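Toll-receptor-related 2 (Hydra vulgaris, PDB 4W8H) belongs to the Toll-related receptors, this part being the flavodoxin-like TIR domain, which probably relays the receptor signal through contacts with other TIR domains. Local coordinates at residues F70-N73 with I74-K77; W119-L122 with F123-I126. All coordinates share one frame; numbering follows the deposited sequence.

Contact 1: residues F70-N73 with I74-K77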
loop_
_atom_site.group_PDB
_atom_site.type_symbol
_atom_site.label_atom_id
_atom_site.label_comp_id
_atom_site.label_asym_id
_atom_site.label_seq_id
_atom_site.Cartn_x
_atom_site.Cartn_y
_atom_site.Cartn_z
ATOM N N PHE A 70 -4.946 -5.670 9.696
ATOM C CA PHE A 70 -6.325 -6.178 9.721
ATOM C C PHE A 70 -7.037 -5.942 11.037
ATOM O O PHE A 70 -8.198 -6.352 11.200
ATOM C CB PHE A 70 -6.348 -7.650 9.279
ATOM C CG PHE A 70 -6.000 -7.818 7.830
ATOM C CD1 PHE A 70 -6.812 -7.266 6.834
ATOM C CD2 PHE A 70 -4.859 -8.490 7.457
ATOM C CE1 PHE A 70 -6.463 -7.361 5.482
ATOM C CE2 PHE A 70 -4.526 -8.611 6.140
ATOM C CZ PHE A 70 -5.333 -8.034 5.133
ATOM N N LYS A 71 -6.376 -5.264 11.968
ATOM C CA LYS A 71 -7.015 -4.795 13.203
ATOM C C LYS A 71 -7.149 -3.267 13.214
ATOM O O LYS A 71 -7.609 -2.688 14.196
ATOM C CB LYS A 71 -6.177 -5.214 14.410
ATOM C CG LYS A 71 -6.104 -6.698 14.650
ATOM C CD LYS A 71 -5.103 -7.003 15.752
ATOM C CE LYS A 71 -4.909 -8.471 15.920
ATOM N NZ LYS A 71 -3.917 -8.718 16.991
ATOM N N ASN A 72 -6.754 -2.590 12.158
ATOM C CA ASN A 72 -6.687 -1.142 12.140
ATOM C C ASN A 72 -7.871 -0.538 11.367
ATOM O O ASN A 72 -8.111 -0.868 10.209
ATOM C CB ASN A 72 -5.346 -0.713 11.524
ATOM C CG ASN A 72 -5.159 0.781 11.516
ATOM O OD1 ASN A 72 -5.782 1.486 10.723
ATOM N ND2 ASN A 72 -4.355 1.292 12.444
ATOM N N ASN A 73 -8.615 0.352 12.013
ATOM C CA ASN A 73 -9.850 0.914 11.427
ATOM C C ASN A 73 -9.593 1.739 10.172
ATOM O O ASN A 73 -10.312 1.585 9.160
ATOM C CB ASN A 73 -10.596 1.745 12.473
ATOM C CG ASN A 73 -11.317 0.891 13.512
ATOM O OD1 ASN A 73 -11.589 -0.297 13.290
ATOM N ND2 ASN A 73 -11.642 1.504 14.656
ATOM N N ILE A 74 -8.584 2.609 10.221
ATOM C CA ILE A 74 -8.270 3.402 9.041
ATOM C C ILE A 74 -7.841 2.494 7.897
ATOM O O ILE A 74 -8.248 2.703 6.768
ATOM C CB ILE A 74 -7.230 4.495 9.359
ATOM C CG1 ILE A 74 -7.910 5.616 10.144
ATOM C CG2 ILE A 74 -6.605 5.039 8.073
ATOM C CD1 ILE A 74 -6.947 6.671 10.630
ATOM N N CYS A 75 -7.010 1.493 8.186
ATOM C CA CYS A 75 -6.635 0.544 7.156
ATOM C C CYS A 75 -7.842 -0.134 6.518
ATOM O O CYS A 75 -7.908 -0.267 5.293
ATOM C CB CYS A 75 -5.656 -0.504 7.699
ATOM S SG CYS A 75 -4.063 0.154 8.139
ATOM N N ASP A 76 -8.772 -0.609 7.346
ATOM C CA ASP A 76 -9.929 -1.281 6.758
ATOM C C ASP A 76 -10.745 -0.347 5.854
ATOM O O ASP A 76 -11.159 -0.746 4.769
ATOM C CB ASP A 76 -10.836 -1.852 7.825
ATOM C CG ASP A 76 -12.057 -2.548 7.206
ATOM O OD1 ASP A 76 -11.884 -3.459 6.354
ATOM O OD2 ASP A 76 -13.192 -2.151 7.507
ATOM N N LYS A 77 -10.995 0.875 6.304
ATOM C CA LYS A 77 -11.800 1.814 5.524
ATOM C C LYS A 77 -11.096 2.128 4.213
ATOM O O LYS A 77 -11.715 2.210 3.158
ATOM C CB LYS A 77 -12.004 3.085 6.338
ATOM C CG LYS A 77 -13.028 2.989 7.482
ATOM C CD LYS A 77 -12.918 4.206 8.408
ATOM C CE LYS A 77 -14.039 4.263 9.425
ATOM N NZ LYS A 77 -15.042 5.287 9.050
#
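N72 caps the helix that I74, C75, D76 and K77 carry forward. Its side-chain OD1 accepts from the backbone N of C75 at 2.8 Å, a nearly straight bond (169° at the hydrogen) that meets OD1 from slightly off the amide plane. The first torsion makes this possible: with CG opposite the backbone N (chi1 -178°), the amide swings forward over the opening turn, where N-H groups have no earlier turn of carbonyls to serve them. This is the classic N-cap.

Backbone bonds take over from there. N72 is gripped a second time through its main chain, since D76 N donates to N72 O at 2.9 Å. One residue on, K77 N reaches N73 O at 3.0 Å. N72 thus fastens the first turn by both side chain and carbonyl. The carboxylate of D76 has its own hydrogen bond, from Q80 NE2 to D76 OD1, one turn further along.

Van der Waals contact fills in around these bonds. C75, the buried member, lays SG alongside the N72 side chain, 3.7 Å from N72 CB and 3.6 Å from N72 CG. On the outer side, the first part of the K77 chain runs past the carbonyl of N73, K77 CG coming within 3.5 Å of N73 O.

All this forms the start of helix 73-82, reached by the loop that follows strand 58-65. C75 packs inward on F69 of that loop and N72 touches P13 in the loop after strand 5-10, while I74 and K77 rest on F47 and I51 of helix 47-56.

Contact 2: residues W119-L122 with F123-I126; sequences WRNL and FRDI
W119 O accepts from F123 N at 2.9 Å. The same oxygen lies over one face of the F123 ring, 3.3 Å above its plane and offset toward the rim. F123 has CG beside its own backbone N (chi1 -66°), which folds the ring back over that oxygen; its CE1 then meets W119 CE3 at 4.1 Å, the two rings meeting obliquely.

Three more i to i+4 bonds satisfy the carbonyls of R120, N121 and L122 with the N-H groups of R124, D125 and I126.

N121 OD1 collects side-chain donors. R120 NE reaches it at 3.3 Å from above the amide plane, and R124 NH2 at 2.8 Å in a weak, bent bond. Each arginine has two conformers, and these bonds belong to the one modelled here. D125 OD2 bonds a polar side chain of the bound peptide and makes a long, weak ion pair with R60.

L122 CD1 packs on I126 CD1 at 3.9 Å. The chemistry is that of an amphipathic helix: the apolar side, aromatic rings included, packs on helix 16-29 and strand 87-91, while N121 OD1 takes N-H donors from two arginines.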
loop_
_atom_site.group_PDB
_atom_site.type_symbol
_atom_site.label_atom_id
_atom_site.label_comp_id
_atom_site.label_asym_id
_atom_site.label_seq_id
_atom_site.Cartn_x
_atom_site.Cartn_y
_atom_site.Cartn_z
ATOM N N TRP A 119 11.438 -6.401 -5.273
ATOM C CA TRP A 119 11.432 -4.995 -5.641
ATOM C C TRP A 119 11.212 -4.853 -7.146
ATOM O O TRP A 119 10.498 -3.978 -7.566
ATOM C CB TRP A 119 12.747 -4.304 -5.200
ATOM C CG TRP A 119 12.892 -4.330 -3.729
ATOM C CD1 TRP A 119 13.796 -5.036 -2.982
ATOM C CD2 TRP A 119 12.073 -3.635 -2.789
ATOM N NE1 TRP A 119 13.605 -4.809 -1.648
ATOM C CE2 TRP A 119 12.552 -3.955 -1.493
ATOM C CE3 TRP A 119 10.993 -2.746 -2.898
ATOM C CZ2 TRP A 119 11.954 -3.478 -0.335
ATOM C CZ3 TRP A 119 10.456 -2.223 -1.729
ATOM C CH2 TRP A 119 10.916 -2.616 -0.469
ATOM N N ARG A 120 11.831 -5.706 -7.952
ATOM C CA ARG A 120 11.621 -5.723 -9.394
ATOM C C ARG A 120 10.129 -5.814 -9.713
ATOM O O ARG A 120 9.606 -5.102 -10.557
ATOM C CB ARG A 120 12.368 -6.912 -10.010
ATOM C CG ARG A 120 12.173 -7.105 -11.502
ATOM C CD ARG A 120 12.666 -8.513 -11.908
ATOM N NE ARG A 120 11.766 -9.589 -11.461
ATOM C CZ ARG A 120 11.947 -10.889 -11.715
ATOM N NH1 ARG A 120 11.069 -11.771 -11.267
ATOM N NH2 ARG A 120 12.991 -11.323 -12.417
ATOM N N ASN A 121 9.465 -6.740 -9.054
ATOM C CA ASN A 121 8.048 -6.943 -9.324
ATOM C C ASN A 121 7.198 -5.750 -8.898
ATOM O O ASN A 121 6.293 -5.326 -9.619
ATOM C CB ASN A 121 7.541 -8.205 -8.610
ATOM C CG ASN A 121 8.104 -9.492 -9.202
ATOM O OD1 ASN A 121 8.686 -9.509 -10.291
ATOM N ND2 ASN A 121 7.931 -10.575 -8.466
ATOM N N LEU A 122 7.492 -5.209 -7.728
ATOM C CA LEU A 122 6.755 -4.063 -7.233
ATOM C C LEU A 122 6.919 -2.872 -8.182
ATOM O O LEU A 122 5.940 -2.244 -8.608
ATOM C CB LEU A 122 7.255 -3.709 -5.834
ATOM C CG LEU A 122 6.603 -2.493 -5.190
ATOM C CD1 LEU A 122 5.061 -2.656 -5.047
ATOM C CD2 LEU A 122 7.182 -2.218 -3.818
ATOM N N PHE A 123 8.163 -2.547 -8.513
ATOM C CA PHE A 123 8.396 -1.368 -9.325
ATOM C C PHE A 123 7.806 -1.565 -10.719
ATOM O O PHE A 123 7.292 -0.628 -11.322
ATOM C CB PHE A 123 9.889 -1.066 -9.443
ATOM C CG PHE A 123 10.563 -0.662 -8.166
ATOM C CD1 PHE A 123 9.876 -0.325 -7.016
ATOM C CD2 PHE A 123 11.920 -0.743 -8.096
ATOM C CE1 PHE A 123 10.529 0.001 -5.854
ATOM C CE2 PHE A 123 12.592 -0.408 -6.936
ATOM C CZ PHE A 123 11.895 -0.045 -5.808
ATOM N N ARG A 124 7.869 -2.766 -11.267
ATOM C CA ARG A 124 7.317 -3.040 -12.591
ATOM C C ARG A 124 5.813 -2.788 -12.618
ATOM O O ARG A 124 5.273 -2.236 -13.582
ATOM C CB ARG A 124 7.648 -4.483 -12.982
ATOM C CG ARG A 124 7.221 -4.872 -14.372
ATOM C CD ARG A 124 7.339 -6.364 -14.534
ATOM N NE ARG A 124 8.722 -6.832 -14.551
ATOM C CZ ARG A 124 9.222 -7.821 -13.807
ATOM N NH1 ARG A 124 10.487 -8.137 -13.980
ATOM N NH2 ARG A 124 8.493 -8.512 -12.926
ATOM N N ASP A 125 5.130 -3.217 -11.566
ATOM C CA ASP A 125 3.696 -3.022 -11.549
ATOM C C ASP A 125 3.333 -1.551 -11.469
ATOM O O ASP A 125 2.401 -1.069 -12.155
ATOM C CB ASP A 125 2.979 -3.773 -10.442
ATOM C CG ASP A 125 1.475 -3.736 -10.636
ATOM O OD1 ASP A 125 0.997 -4.314 -11.623
ATOM O OD2 ASP A 125 0.776 -3.088 -9.866
ATOM N N ILE A 126 4.047 -0.833 -10.609
ATOM C CA ILE A 126 3.788 0.583 -10.424
ATOM C C ILE A 126 4.019 1.314 -11.738
ATOM O O ILE A 126 3.207 2.170 -12.128
ATOM C CB ILE A 126 4.671 1.143 -9.313
ATOM C CG1 ILE A 126 4.247 0.478 -8.001
ATOM C CG2 ILE A 126 4.599 2.683 -9.294
ATOM C CD1 ILE A 126 5.105 0.828 -6.841
#

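How the contacts relate
Contact 1 is a surface contact and contact 2 is partly buried; they lie on opposite sides of the chain's centre, 25 Å apart between centres and about 16 Å at the nearest atoms. Neither shares a helix with the other: 70-77 spans the start of helix 73-82, whereas 119-126 lies within helix 115-127, the last helix of the chain. Their places explain the chemistry. In contact 1 a side-chain amide accepts from a backbone N-H that no preceding turn serves; in contact 2 the backbone pairs with itself, and N121 turns to arginines instead. Strand 87-91 comes after helix 73-82 in the chain and is packed on by L122, D125 and I126 of helix 115-127.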